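PDB 1X0U: hypothetical methylmalonyl-CoA decarboxylase alpha subunit from Sulfolobus tokodaii, which is probably the carboxyl transferase subunit of a larger enzyme, has a fold of the ClpP/crotonase superfamily and forms an assembly of six chains. Local coordinates for residues K54-T64 and R75-G86; G126-G137 and I164-A175. One frame throughout, in Å; residues are numbered along the deposited sequence.

In the fold
Both contacts belong to the same mixed sheet of one crotonase-like domain, but at different depths. Contact 1 joins the sheet's outermost strand within the chain, 56-57, to strand 81-88. Its pairing is short and antiparallel, and past it the two segments meet through rings, waters and turns, with a second subunit close by. Contact 2 lies in the middle of the sheet. Strands 129-133 and 166-170 run parallel there, held by regular backbone bonds and aliphatic side chains, and no other chain touches them. Strand 91-98 lies between the two pairs. The contact centres are about 15 Å apart and the contacts do not touch. Both are largely buried.

Contact 1. Residues K54-T64 and R75-G86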
loop_
_atom_site.group_PDB
_atom_site.type_symbol
_atom_site.label_atom_id
_atom_site.label_comp_id
_atom_site.label_asym_id
_atom_site.label_seq_id
_atom_site.Cartn_x
_atom_site.Cartn_y
_atom_site.Cartn_z
ATOM N N LYS A 54 -7.305 5.003 -40.577
ATOM C CA LYS A 54 -7.597 5.674 -39.305
ATOM C C LYS A 54 -6.418 6.077 -38.393
ATOM O O LYS A 54 -5.650 5.231 -37.935
ATOM C CB LYS A 54 -8.556 4.814 -38.463
ATOM C CG LYS A 54 -9.803 4.289 -39.175
ATOM C CD LYS A 54 -10.899 5.335 -39.320
ATOM C CE LYS A 54 -12.038 4.797 -40.182
ATOM N NZ LYS A 54 -12.595 3.515 -39.643
ATOM N N PHE A 55 -6.301 7.376 -38.126
ATOM C CA PHE A 55 -5.299 7.911 -37.201
ATOM C C PHE A 55 -5.886 9.162 -36.526
ATOM O O PHE A 55 -6.353 10.080 -37.200
ATOM C CB PHE A 55 -3.991 8.275 -37.901
ATOM C CG PHE A 55 -2.885 8.672 -36.937
ATOM C CD1 PHE A 55 -2.463 9.996 -36.833
ATOM C CD2 PHE A 55 -2.286 7.724 -36.122
ATOM C CE1 PHE A 55 -1.464 10.365 -35.938
ATOM C CE2 PHE A 55 -1.282 8.084 -35.220
ATOM C CZ PHE A 55 -0.872 9.407 -35.130
ATOM N N ASN A 56 -5.874 9.188 -35.198
ATOM C CA ASN A 56 -6.416 10.315 -34.455
ATOM C C ASN A 56 -5.281 11.251 -34.082
ATOM O O ASN A 56 -4.510 10.991 -33.148
ATOM C CB ASN A 56 -7.130 9.815 -33.206
ATOM C CG ASN A 56 -8.073 8.670 -33.501
ATOM O OD1 ASN A 56 -7.827 7.527 -33.099
ATOM N ND2 ASN A 56 -9.154 8.965 -34.218
ATOM N N GLU A 57 -5.193 12.354 -34.810
ATOM C CA GLU A 57 -4.124 13.311 -34.601
ATOM C C GLU A 57 -4.434 14.375 -33.557
ATOM O O GLU A 57 -5.557 14.857 -33.463
ATOM C CB GLU A 57 -3.769 13.952 -35.951
ATOM C CG GLU A 57 -2.712 15.041 -35.910
ATOM C CD GLU A 57 -2.170 15.361 -37.294
ATOM O OE1 GLU A 57 -2.897 15.154 -38.282
ATOM O OE2 GLU A 57 -1.019 15.822 -37.397
ATOM N N ILE A 58 -3.429 14.715 -32.755
ATOM C CA ILE A 58 -3.574 15.740 -31.732
ATOM C C ILE A 58 -2.601 16.856 -32.097
ATOM O O ILE A 58 -1.552 16.593 -32.695
ATOM C CB ILE A 58 -3.210 15.213 -30.319
ATOM C CG1 ILE A 58 -1.764 14.721 -30.298
ATOM C CG2 ILE A 58 -4.157 14.105 -29.904
ATOM C CD1 ILE A 58 -1.340 14.099 -28.968
ATOM N N MET A 59 -2.950 18.092 -31.742
ATOM C CA MET A 59 -2.110 19.259 -32.020
ATOM C C MET A 59 -1.639 19.298 -33.461
ATOM O O MET A 59 -0.467 19.540 -33.734
ATOM C CB MET A 59 -0.900 19.269 -31.084
ATOM C CG MET A 59 -1.247 19.571 -29.634
ATOM S SD MET A 59 -0.005 18.955 -28.479
ATOM C CE MET A 59 1.194 20.305 -28.432
ATOM N N THR A 60 -2.566 19.073 -34.384
ATOM C CA THR A 60 -2.246 19.073 -35.806
ATOM C C THR A 60 -1.865 20.434 -36.387
ATOM O O THR A 60 -1.046 20.509 -37.303
ATOM C CB THR A 60 -3.412 18.483 -36.627
ATOM O OG1 THR A 60 -3.629 19.274 -37.804
ATOM C CG2 THR A 60 -4.670 18.433 -35.798
ATOM N N PHE A 61 -2.444 21.511 -35.865
ATOM C CA PHE A 61 -2.120 22.837 -36.378
ATOM C C PHE A 61 -1.053 23.558 -35.561
ATOM O O PHE A 61 -0.576 24.617 -35.963
ATOM C CB PHE A 61 -3.377 23.702 -36.452
ATOM C CG PHE A 61 -4.330 23.305 -37.546
ATOM C CD1 PHE A 61 -5.629 22.901 -37.244
ATOM C CD2 PHE A 61 -3.946 23.373 -38.882
ATOM C CE1 PHE A 61 -6.533 22.574 -38.256
ATOM C CE2 PHE A 61 -4.847 23.049 -39.902
ATOM C CZ PHE A 61 -6.142 22.651 -39.586
ATOM N N ALA A 62 -0.667 22.981 -34.426
ATOM C CA ALA A 62 0.339 23.597 -33.561
ATOM C C ALA A 62 1.589 24.013 -34.328
ATOM O O ALA A 62 2.179 23.210 -35.039
ATOM C CB ALA A 62 0.713 22.642 -32.438
ATOM N N THR A 63 1.992 25.270 -34.172
ATOM C CA THR A 63 3.169 25.798 -34.866
ATOM C C THR A 63 4.286 26.225 -33.924
ATOM O O THR A 63 4.141 26.199 -32.702
ATOM C CB THR A 63 2.809 27.032 -35.735
ATOM O OG1 THR A 63 1.974 27.916 -34.977
ATOM C CG2 THR A 63 2.084 26.618 -37.000
ATOM N N THR A 64 5.412 26.622 -34.509
ATOM C CA THR A 64 6.545 27.085 -33.718
ATOM C C THR A 64 6.245 28.494 -33.229
ATOM O O THR A 64 5.473 29.219 -33.849
ATOM C CB THR A 64 7.837 27.129 -34.539
ATOM O OG1 THR A 64 8.879 27.692 -33.736
ATOM C CG2 THR A 64 7.649 27.979 -35.797
ATOM N N ARG A 75 6.146 29.200 -40.600
ATOM C CA ARG A 75 5.208 28.549 -39.696
ATOM C C ARG A 75 4.455 27.390 -40.352
ATOM O O ARG A 75 3.354 27.565 -40.886
ATOM C CB ARG A 75 4.214 29.566 -39.123
ATOM C CG ARG A 75 4.620 30.123 -37.760
ATOM C CD ARG A 75 5.877 30.957 -37.856
ATOM N NE ARG A 75 6.478 31.257 -36.554
ATOM C CZ ARG A 75 5.871 31.907 -35.562
ATOM N NH1 ARG A 75 6.515 32.128 -34.424
ATOM N NH2 ARG A 75 4.621 32.331 -35.699
ATOM N N PHE A 76 5.059 26.208 -40.310
ATOM C CA PHE A 76 4.444 25.017 -40.878
ATOM C C PHE A 76 3.515 24.400 -39.843
ATOM O O PHE A 76 3.926 24.158 -38.714
ATOM C CB PHE A 76 5.518 23.993 -41.241
ATOM C CG PHE A 76 6.354 24.372 -42.425
ATOM C CD1 PHE A 76 5.878 24.179 -43.716
ATOM C CD2 PHE A 76 7.637 24.886 -42.250
ATOM C CE1 PHE A 76 6.672 24.486 -44.822
ATOM C CE2 PHE A 76 8.440 25.196 -43.348
ATOM C CZ PHE A 76 7.957 24.994 -44.636
ATOM N N TYR A 77 2.267 24.149 -40.211
ATOM C CA TYR A 77 1.326 23.531 -39.273
ATOM C C TYR A 77 1.869 22.183 -38.799
ATOM O O TYR A 77 2.288 21.361 -39.615
ATOM C CB TYR A 77 -0.029 23.302 -39.937
ATOM C CG TYR A 77 -0.845 24.552 -40.160
ATOM C CD1 TYR A 77 -1.160 25.402 -39.099
ATOM C CD2 TYR A 77 -1.354 24.856 -41.424
ATOM C CE1 TYR A 77 -1.966 26.525 -39.290
ATOM C CE2 TYR A 77 -2.154 25.966 -41.627
ATOM C CZ TYR A 77 -2.460 26.798 -40.561
ATOM O OH TYR A 77 -3.257 27.897 -40.778
ATOM N N GLY A 78 1.858 21.958 -37.487
ATOM C CA GLY A 78 2.350 20.700 -36.951
ATOM C C GLY A 78 3.805 20.747 -36.521
ATOM O O GLY A 78 4.281 19.847 -35.830
ATOM N N ASP A 79 4.506 21.796 -36.944
ATOM C CA ASP A 79 5.909 22.021 -36.601
ATOM C C ASP A 79 6.876 20.874 -36.910
ATOM O O ASP A 79 7.925 20.762 -36.276
ATOM C CB ASP A 79 6.028 22.389 -35.117
ATOM C CG ASP A 79 7.345 23.085 -34.784
ATOM O OD1 ASP A 79 7.816 22.944 -33.646
ATOM O OD2 ASP A 79 7.908 23.787 -35.646
ATOM N N GLY A 80 6.525 20.017 -37.866
ATOM C CA GLY A 80 7.416 18.927 -38.237
ATOM C C GLY A 80 7.178 17.514 -37.717
ATOM O O GLY A 80 7.989 16.624 -37.977
ATOM N N VAL A 81 6.087 17.283 -36.996
ATOM C CA VAL A 81 5.829 15.945 -36.481
ATOM C C VAL A 81 4.329 15.654 -36.389
ATOM O O VAL A 81 3.539 16.522 -36.025
ATOM C CB VAL A 81 6.500 15.770 -35.078
ATOM C CG1 VAL A 81 5.859 16.716 -34.070
ATOM C CG2 VAL A 81 6.396 14.320 -34.602
ATOM N N VAL A 82 3.933 14.442 -36.757
ATOM C CA VAL A 82 2.532 14.055 -36.675
ATOM C C VAL A 82 2.426 13.194 -35.426
ATOM O O VAL A 82 3.199 12.240 -35.246
ATOM C CB VAL A 82 2.077 13.225 -37.904
ATOM C CG1 VAL A 82 0.577 12.962 -37.827
ATOM C CG2 VAL A 82 2.424 13.948 -39.193
ATOM N N THR A 83 1.480 13.537 -34.560
ATOM C CA THR A 83 1.287 12.811 -33.318
ATOM C C THR A 83 -0.177 12.468 -33.093
ATOM O O THR A 83 -1.076 13.211 -33.474
ATOM C CB THR A 83 1.791 13.633 -32.107
ATOM O OG1 THR A 83 1.239 14.956 -32.167
ATOM C CG2 THR A 83 3.309 13.724 -32.104
ATOM N N GLY A 84 -0.394 11.325 -32.461
ATOM C CA GLY A 84 -1.731 10.861 -32.183
ATOM C C GLY A 84 -1.725 9.381 -31.884
ATOM O O GLY A 84 -0.690 8.806 -31.523
ATOM N N TRP A 85 -2.874 8.748 -32.051
ATOM C CA TRP A 85 -2.984 7.323 -31.779
ATOM C C TRP A 85 -3.957 6.694 -32.765
ATOM O O TRP A 85 -4.724 7.392 -33.422
ATOM C CB TRP A 85 -3.511 7.103 -30.360
ATOM C CG TRP A 85 -5.009 7.284 -30.250
ATOM C CD1 TRP A 85 -5.960 6.324 -30.418
ATOM C CD2 TRP A 85 -5.722 8.514 -29.998
ATOM N NE1 TRP A 85 -7.223 6.874 -30.291
ATOM C CE2 TRP A 85 -7.104 8.213 -30.033
ATOM C CE3 TRP A 85 -5.325 9.833 -29.751
ATOM C CZ2 TRP A 85 -8.093 9.186 -29.828
ATOM C CZ3 TRP A 85 -6.308 10.803 -29.549
ATOM C CH2 TRP A 85 -7.677 10.471 -29.590
ATOM N N GLY A 86 -3.923 5.367 -32.833
ATOM C CA GLY A 86 -4.813 4.615 -33.690
ATOM C C GLY A 86 -4.829 3.157 -33.241
ATOM O O GLY A 86 -4.438 2.823 -32.121
HETATM O O HOH W 1 0.162 15.953 -34.989
HETATM O O HOH W 2 6.046 25.577 -37.216
HETATM O O HOH W 3 9.013 25.022 -32.229
#
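Asn56 lies over one face of the Trp85 ring. Its CB sits 3.5 Å from the centroid of the six-membered ring of Trp85, 8° off the ring normal, a CH-pi contact. Ile58 comes to the edge of the same indole, with CG2 4.0 Å from CZ3 of Trp85. Phe61 and Tyr77 form an edge-to-face pair: CD2 of Phe61 points at the face of Tyr77, offset toward the rim, with the planes at 73°. Phe61 O meets the edge of Tyr77. Thr64 O lies over one face of the Arg75 guanidinium, 3.1 Å from NH1 of Arg75 but poorly angled for a hydrogen bond; NH1 bonds to Ala66 O. The Phe55 ring reaches obliquely across the Thr83-Trp85 backbone, its CG anti to the backbone N (chi1 -173°), and touches Val82.

Asn56 and Trp85 are an antiparallel hydrogen-bonded pair: Asn56 N to Trp85 O is 2.8 Å, Trp85 N to Asn56 O 3.0 Å. Ile58 N continues the pairing to Thr83 O at 2.9 Å. Gly84, in the non-hydrogen-bonded pair with Glu57, has its CA 2.9 Å from Asn56 O, a CA-H...O contact.

Water 1 takes the N-H of Thr83 where the direct pairing ends, near Ile58 O and 2.7 Å from Glu57 OE2, which also salt-bridges Arg43. Water 2 links Thr64 N, Phe76 O and Asp79 OD2; Asp79 pairs with Arg139. Thr63 OG1 hydrogen-bonds to the backbone O of Glu481 of the second subunit. Past the strand bonds, a weak backbone bond from Gly78 N to Ala62 O, waters and salt bridges thus serve the polar groups.

Contact 2. Residues G126-G137 and I164-A175; sequences GAPVVGINDSGG and IPQITIMAGPAA
Val129 and Gln166 lie side by side on one face of the sheet, pointing the same way. CG1 of Val129 sits between the backbone N and the carbonyl carbon (chi1 49°), and from there it meets CG of Gln166 at 3.6 Å.

Met170 is a neighbour of Asn133 on that same face. From CB its CG lies anti to the backbone N, and the chain then bends at both chi2 (48°) and chi3. The bends carry SD to 4.1 Å from CB of Asn133. They bring the methyl CE closer, 3.6 Å from the same Asn133 CB. The thioether thus curls against the base of the asparagine, crossing it obliquely. Met198 of strand 197-199 also packs on Met170.

The other face holds Val130, Ile132, Ile167 and Ile169. CG2 of Ile132 lies 4.2 Å from CB of Ile169, the two side chains being alongside each other. Leu249, Ala242 and Thr246 of helix 239-252 cover the two isoleucines of strand 166-170.

Six backbone hydrogen bonds join the two segments, starting with Val129 N to Pro165 O. They pass through Gly131 and end with Ala171 N to Asn133 O at 2.8 Å. The strand axes run 14° apart. Beyond them the backbones pass close, with Asp134 CA and Gly172 CA only 3.8 Å apart. The Asp134 carboxylate forms salt bridges with Lys39 and Arg45. Ser135 OG accepts from Gly137 N in an ST turn and bonds to Gly105 O.

Helix 144-160 connects the two strands, making a classical beta-alpha-beta crossover. This is the parallel part of the mixed sheet, as in the crotonase-like fold of the family.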
loop_
_atom_site.group_PDB
_atom_site.type_symbol
_atom_site.label_atom_id
_atom_site.label_comp_id
_atom_site.label_asym_id
_atom_site.label_seq_id
_atom_site.Cartn_x
_atom_site.Cartn_y
_atom_site.Cartn_z
ATOM N N GLY A 126 -1.918 3.463 -20.805
ATOM C CA GLY A 126 -1.221 2.197 -20.926
ATOM C C GLY A 126 -1.152 1.650 -22.339
ATOM O O GLY A 126 -1.482 0.488 -22.582
ATOM N N ALA A 127 -0.727 2.475 -23.289
ATOM C CA ALA A 127 -0.609 2.001 -24.667
ATOM C C ALA A 127 0.811 2.163 -25.189
ATOM O O ALA A 127 1.523 3.085 -24.798
ATOM C CB ALA A 127 -1.586 2.734 -25.567
ATOM N N PRO A 128 1.247 1.251 -26.070
ATOM C CA PRO A 128 2.595 1.308 -26.644
ATOM C C PRO A 128 2.788 2.592 -27.454
ATOM O O PRO A 128 1.823 3.272 -27.803
ATOM C CB PRO A 128 2.648 0.079 -27.554
ATOM C CG PRO A 128 1.604 -0.866 -26.963
ATOM C CD PRO A 128 0.499 0.081 -26.569
ATOM N N VAL A 129 4.043 2.910 -27.755
ATOM C CA VAL A 129 4.370 4.079 -28.552
ATOM C C VAL A 129 5.457 3.749 -29.566
ATOM O O VAL A 129 6.526 3.254 -29.207
ATOM C CB VAL A 129 4.891 5.250 -27.693
ATOM C CG1 VAL A 129 5.977 4.760 -26.760
ATOM C CG2 VAL A 129 5.456 6.343 -28.598
ATOM N N VAL A 130 5.186 3.997 -30.840
ATOM C CA VAL A 130 6.217 3.751 -31.821
ATOM C C VAL A 130 6.555 5.094 -32.440
ATOM O O VAL A 130 5.673 5.837 -32.889
ATOM C CB VAL A 130 5.797 2.714 -32.921
ATOM C CG1 VAL A 130 4.502 2.021 -32.550
ATOM C CG2 VAL A 130 5.723 3.385 -34.275
ATOM N N GLY A 131 7.841 5.415 -32.413
ATOM C CA GLY A 131 8.296 6.668 -32.976
ATOM C C GLY A 131 8.963 6.453 -34.318
ATOM O O GLY A 131 10.034 5.854 -34.393
ATOM N N ILE A 132 8.322 6.932 -35.378
ATOM C CA ILE A 132 8.870 6.809 -36.719
ATOM C C ILE A 132 9.746 8.044 -36.951
ATOM O O ILE A 132 9.273 9.114 -37.366
ATOM C CB ILE A 132 7.740 6.735 -37.764
ATOM C CG1 ILE A 132 6.676 5.729 -37.306
ATOM C CG2 ILE A 132 8.306 6.287 -39.109
ATOM C CD1 ILE A 132 5.488 5.620 -38.237
ATOM N N ASN A 133 11.034 7.884 -36.663
ATOM C CA ASN A 133 12.010 8.960 -36.788
ATOM C C ASN A 133 12.457 9.291 -38.211
ATOM O O ASN A 133 12.613 8.406 -39.043
ATOM C CB ASN A 133 13.232 8.629 -35.930
ATOM C CG ASN A 133 12.967 8.816 -34.445
ATOM O OD1 ASN A 133 12.015 8.249 -33.885
ATOM N ND2 ASN A 133 13.808 9.619 -33.797
ATOM N N ASP A 134 12.664 10.580 -38.466
ATOM C CA ASP A 134 13.114 11.086 -39.763
ATOM C C ASP A 134 13.458 12.549 -39.507
ATOM O O ASP A 134 12.806 13.465 -40.018
ATOM C CB ASP A 134 12.003 10.984 -40.811
ATOM C CG ASP A 134 12.539 11.011 -42.234
ATOM O OD1 ASP A 134 13.737 11.346 -42.411
ATOM O OD2 ASP A 134 11.763 10.699 -43.172
ATOM N N SER A 135 14.485 12.751 -38.691
ATOM C CA SER A 135 14.917 14.082 -38.301
ATOM C C SER A 135 16.416 14.256 -38.426
ATOM O O SER A 135 17.175 13.387 -38.019
ATOM C CB SER A 135 14.506 14.343 -36.848
ATOM O OG SER A 135 15.021 15.579 -36.369
ATOM N N GLY A 136 16.838 15.392 -38.979
ATOM C CA GLY A 136 18.257 15.656 -39.113
ATOM C C GLY A 136 18.850 15.973 -37.751
ATOM O O GLY A 136 20.057 15.844 -37.539
ATOM N N GLY A 137 17.998 16.388 -36.817
ATOM C CA GLY A 137 18.483 16.703 -35.485
ATOM C C GLY A 137 17.815 17.902 -34.846
ATOM O O GLY A 137 16.673 18.231 -35.158
ATOM N N ILE A 164 5.445 0.839 -20.673
ATOM C CA ILE A 164 4.776 0.687 -21.960
ATOM C C ILE A 164 5.858 0.422 -23.007
ATOM O O ILE A 164 6.894 1.089 -23.029
ATOM C CB ILE A 164 3.950 1.959 -22.346
ATOM C CG1 ILE A 164 4.793 3.232 -22.189
ATOM C CG2 ILE A 164 2.703 2.057 -21.467
ATOM C CD1 ILE A 164 4.132 4.490 -22.796
ATOM N N PRO A 165 5.637 -0.570 -23.883
ATOM C CA PRO A 165 6.616 -0.905 -24.922
ATOM C C PRO A 165 6.937 0.327 -25.763
ATOM O O PRO A 165 6.033 1.049 -26.173
ATOM C CB PRO A 165 5.900 -1.974 -25.752
ATOM C CG PRO A 165 4.900 -2.552 -24.799
ATOM C CD PRO A 165 4.396 -1.338 -24.068
ATOM N N GLN A 166 8.219 0.550 -26.023
ATOM C CA GLN A 166 8.657 1.685 -26.826
ATOM C C GLN A 166 9.509 1.224 -27.995
ATOM O O GLN A 166 10.648 0.773 -27.809
ATOM C CB GLN A 166 9.477 2.647 -25.973
ATOM C CG GLN A 166 8.706 3.326 -24.863
ATOM C CD GLN A 166 9.615 4.167 -24.003
ATOM O OE1 GLN A 166 10.305 3.655 -23.107
ATOM N NE2 GLN A 166 9.655 5.465 -24.288
ATOM N N ILE A 167 8.958 1.353 -29.199
ATOM C CA ILE A 167 9.647 0.948 -30.425
ATOM C C ILE A 167 9.939 2.157 -31.322
ATOM O O ILE A 167 9.083 3.003 -31.529
ATOM C CB ILE A 167 8.789 -0.052 -31.222
ATOM C CG1 ILE A 167 8.486 -1.276 -30.359
ATOM C CG2 ILE A 167 9.511 -0.470 -32.477
ATOM C CD1 ILE A 167 7.418 -2.198 -30.939
ATOM N N THR A 168 11.152 2.238 -31.851
ATOM C CA THR A 168 11.488 3.351 -32.728
ATOM C C THR A 168 11.840 2.837 -34.118
ATOM O O THR A 168 12.569 1.857 -34.252
ATOM C CB THR A 168 12.720 4.142 -32.240
ATOM O OG1 THR A 168 13.904 3.389 -32.517
ATOM C CG2 THR A 168 12.646 4.417 -30.763
ATOM N N ILE A 169 11.302 3.477 -35.148
ATOM C CA ILE A 169 11.657 3.108 -36.513
ATOM C C ILE A 169 12.565 4.247 -36.918
ATOM O O ILE A 169 12.121 5.398 -37.010
ATOM C CB ILE A 169 10.447 3.080 -37.476
ATOM C CG1 ILE A 169 9.473 1.974 -37.075
ATOM C CG2 ILE A 169 10.923 2.844 -38.912
ATOM C CD1 ILE A 169 8.280 1.891 -37.996
ATOM N N MET A 170 13.844 3.949 -37.095
ATOM C CA MET A 170 14.792 4.966 -37.515
ATOM C C MET A 170 14.707 5.006 -39.039
ATOM O O MET A 170 15.285 4.161 -39.721
ATOM C CB MET A 170 16.212 4.599 -37.063
ATOM C CG MET A 170 17.294 5.560 -37.563
ATOM S SD MET A 170 16.832 7.281 -37.297
ATOM C CE MET A 170 16.510 7.211 -35.475
ATOM N N ALA A 171 13.957 5.966 -39.569
ATOM C CA ALA A 171 13.799 6.079 -41.017
ATOM C C ALA A 171 14.301 7.428 -41.528
ATOM O O ALA A 171 13.687 8.038 -42.410
ATOM C CB ALA A 171 12.323 5.872 -41.398
ATOM N N GLY A 172 15.429 7.875 -40.979
ATOM C CA GLY A 172 16.002 9.152 -41.373
ATOM C C GLY A 172 17.485 9.279 -41.064
ATOM O O GLY A 172 18.117 8.297 -40.685
ATOM N N PRO A 173 18.070 10.481 -41.229
ATOM C CA PRO A 173 19.481 10.799 -40.987
ATOM C C PRO A 173 19.693 11.503 -39.645
ATOM O O PRO A 173 19.963 12.700 -39.604
ATOM C CB PRO A 173 19.808 11.714 -42.151
ATOM C CG PRO A 173 18.575 12.554 -42.220
ATOM C CD PRO A 173 17.418 11.579 -41.968
ATOM N N ALA A 174 19.593 10.749 -38.559
ATOM C CA ALA A 174 19.746 11.299 -37.221
ATOM C C ALA A 174 21.172 11.646 -36.788
ATOM O O ALA A 174 22.101 10.833 -36.911
ATOM C CB ALA A 174 19.120 10.342 -36.200
ATOM N N ALA A 175 21.332 12.860 -36.265
ATOM C CA ALA A 175 22.618 13.343 -35.763
ATOM C C ALA A 175 22.376 14.013 -34.413
ATOM O O ALA A 175 21.273 14.483 -34.141
ATOM C CB ALA A 175 23.227 14.341 -36.746
#